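Local coordinates for divalent-cation tolerance protein CutA (Thermus thermophilus, PDB 1V6H) that probably takes part in heavy-metal resistance as a homotrimer that is thought to bind copper ions, at residues Gly36-Tyr41 against Glu49-Leu54. Residues are numbered along the deposited sequence; the frame is centred on the assembly and turned at random.
Sequences GLTSIY and EDQELL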
# COMPACT_ATOMS: atom_id res chain seq x y z
N GLY A 36 5.87 -10.53 -7.20
CA GLY A 36 6.70 -11.15 -6.18
C GLY A 36 6.25 -11.28 -4.74
O GLY A 36 7.09 -11.42 -3.86
N LEU A 37 4.95 -11.24 -4.47
CA LEU A 37 4.48 -11.38 -3.10
C LEU A 37 4.47 -12.83 -2.62
O LEU A 37 4.16 -13.75 -3.37
CB LEU A 37 3.05 -10.85 -2.93
CG LEU A 37 2.76 -9.39 -2.63
CD1 LEU A 37 3.32 -8.50 -3.71
CD2 LEU A 37 1.22 -9.23 -2.51
N THR A 38 4.82 -13.01 -1.35
CA THR A 38 4.75 -14.32 -0.71
C THR A 38 3.60 -14.05 0.25
O THR A 38 3.66 -13.12 1.04
CB THR A 38 6.03 -14.65 0.09
OG1 THR A 38 7.10 -14.92 -0.82
CG2 THR A 38 5.80 -15.88 0.96
N SER A 39 2.53 -14.84 0.15
CA SER A 39 1.38 -14.64 1.02
C SER A 39 1.16 -15.81 1.97
O SER A 39 1.17 -16.97 1.55
CB SER A 39 0.12 -14.43 0.18
OG SER A 39 0.22 -13.28 -0.64
N ILE A 40 0.95 -15.47 3.24
CA ILE A 40 0.70 -16.45 4.29
C ILE A 40 -0.66 -16.10 4.89
O ILE A 40 -0.85 -15.00 5.44
CB ILE A 40 1.80 -16.39 5.38
CG1 ILE A 40 3.13 -16.85 4.78
CG2 ILE A 40 1.42 -17.28 6.57
CD1 ILE A 40 4.34 -16.62 5.67
N TYR A 41 -1.61 -17.02 4.77
CA TYR A 41 -2.95 -16.76 5.28
C TYR A 41 -3.64 -18.00 5.80
O TYR A 41 -3.15 -19.12 5.63
CB TYR A 41 -3.82 -16.15 4.17
CG TYR A 41 -3.86 -17.00 2.92
CD1 TYR A 41 -2.81 -16.97 2.00
CD2 TYR A 41 -4.93 -17.86 2.66
CE1 TYR A 41 -2.83 -17.76 0.86
CE2 TYR A 41 -4.96 -18.66 1.52
CZ TYR A 41 -3.90 -18.61 0.63
OH TYR A 41 -3.91 -19.39 -0.50
N GLU A 49 0.72 -21.08 2.41
CA GLU A 49 1.59 -20.10 1.77
C GLU A 49 1.48 -20.19 0.25
O GLU A 49 1.35 -21.28 -0.31
CB GLU A 49 3.04 -20.34 2.20
CG GLU A 49 4.01 -19.31 1.64
CD GLU A 49 5.45 -19.67 1.90
OE1 GLU A 49 5.79 -19.92 3.07
OE2 GLU A 49 6.24 -19.70 0.93
N ASP A 50 1.54 -19.05 -0.43
CA ASP A 50 1.43 -19.03 -1.88
C ASP A 50 2.08 -17.78 -2.46
O ASP A 50 2.29 -16.79 -1.75
CB ASP A 50 -0.05 -19.09 -2.28
CG ASP A 50 -0.26 -19.34 -3.77
OD1 ASP A 50 0.46 -20.20 -4.33
OD2 ASP A 50 -1.15 -18.71 -4.37
N GLN A 51 2.41 -17.83 -3.74
CA GLN A 51 3.02 -16.69 -4.41
C GLN A 51 1.90 -15.93 -5.09
O GLN A 51 1.06 -16.52 -5.76
CB GLN A 51 4.04 -17.18 -5.44
CG GLN A 51 5.29 -17.80 -4.82
CD GLN A 51 6.10 -16.78 -4.02
OE1 GLN A 51 6.58 -15.78 -4.56
NE2 GLN A 51 6.27 -17.04 -2.73
N GLU A 52 1.86 -14.61 -4.90
CA GLU A 52 0.81 -13.79 -5.48
C GLU A 52 1.35 -12.48 -6.03
O GLU A 52 2.55 -12.22 -5.98
CB GLU A 52 -0.27 -13.48 -4.43
CG GLU A 52 -0.97 -14.69 -3.82
CD GLU A 52 -2.12 -14.30 -2.90
OE1 GLU A 52 -1.92 -13.46 -1.99
OE2 GLU A 52 -3.24 -14.84 -3.07
N LEU A 53 0.44 -11.67 -6.57
CA LEU A 53 0.76 -10.34 -7.08
C LEU A 53 -0.30 -9.42 -6.49
O LEU A 53 -1.42 -9.85 -6.24
CB LEU A 53 0.69 -10.28 -8.61
CG LEU A 53 1.75 -11.06 -9.40
CD1 LEU A 53 1.30 -12.50 -9.55
CD2 LEU A 53 1.94 -10.43 -10.78
N LEU A 54 0.05 -8.17 -6.27
CA LEU A 54 -0.88 -7.21 -5.68
C LEU A 54 -1.32 -6.16 -6.70
O LEU A 54 -0.50 -5.66 -7.47
CB LEU A 54 -0.20 -6.51 -4.49
CG LEU A 54 -0.95 -5.35 -3.81
CD1 LEU A 54 -2.22 -5.87 -3.13
CD2 LEU A 54 -0.04 -4.69 -2.80
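L37 and S39 pair with E52 and D50 through two antiparallel rings of backbone hydrogen bonds, and the strand axes of 36-41 and 49-54 run 134° apart, a marked departure from strict antiparallel. This is the twisted beta hairpin of strands 30-43 and 46-60 in the GlnB-like fold of CutA. At the D50 end, S39 N gives a short, almost straight bond to D50 O (2.7 Å), nearly in line with the C=O. At the L37 end, the bond from L37 N to E52 O is clearly bent. Between the rings, the T38-Q51 pair is non-hydrogen-bonded through the backbone but linked by its side chains. Q51 turns back at chi2 (-65°), which brings NE2 within 3.0 Å of T38 OG1, and the hydroxyl lies slightly out of the amide plane of Q51. Beside this link, T38 CG2, set anti to the backbone N, rests 3.8 Å from E49 OE2. The carboxylate of E49 lies on the same face as T38, Q51 and I40, and its OE1 forms a salt bridge with R16 of the second subunit. On the other face, L37 CD2 packs 3.7 Å from L54 CB, while D50 CB approaches the edge of the Y41 ring near its plane. Residues 38-41 also pair antiparallel with a strand of the second subunit, so the sheet continues through the trimer interface. S39 OG, already bonded to N32 ND2 of that subunit, donates to E52 OE1 at 2.5 Å. The E52 chain runs extended beyond CG to bring this oxygen across the hairpin, where the hydroxyl meets it on the anti side, 30° out of the carboxylate plane.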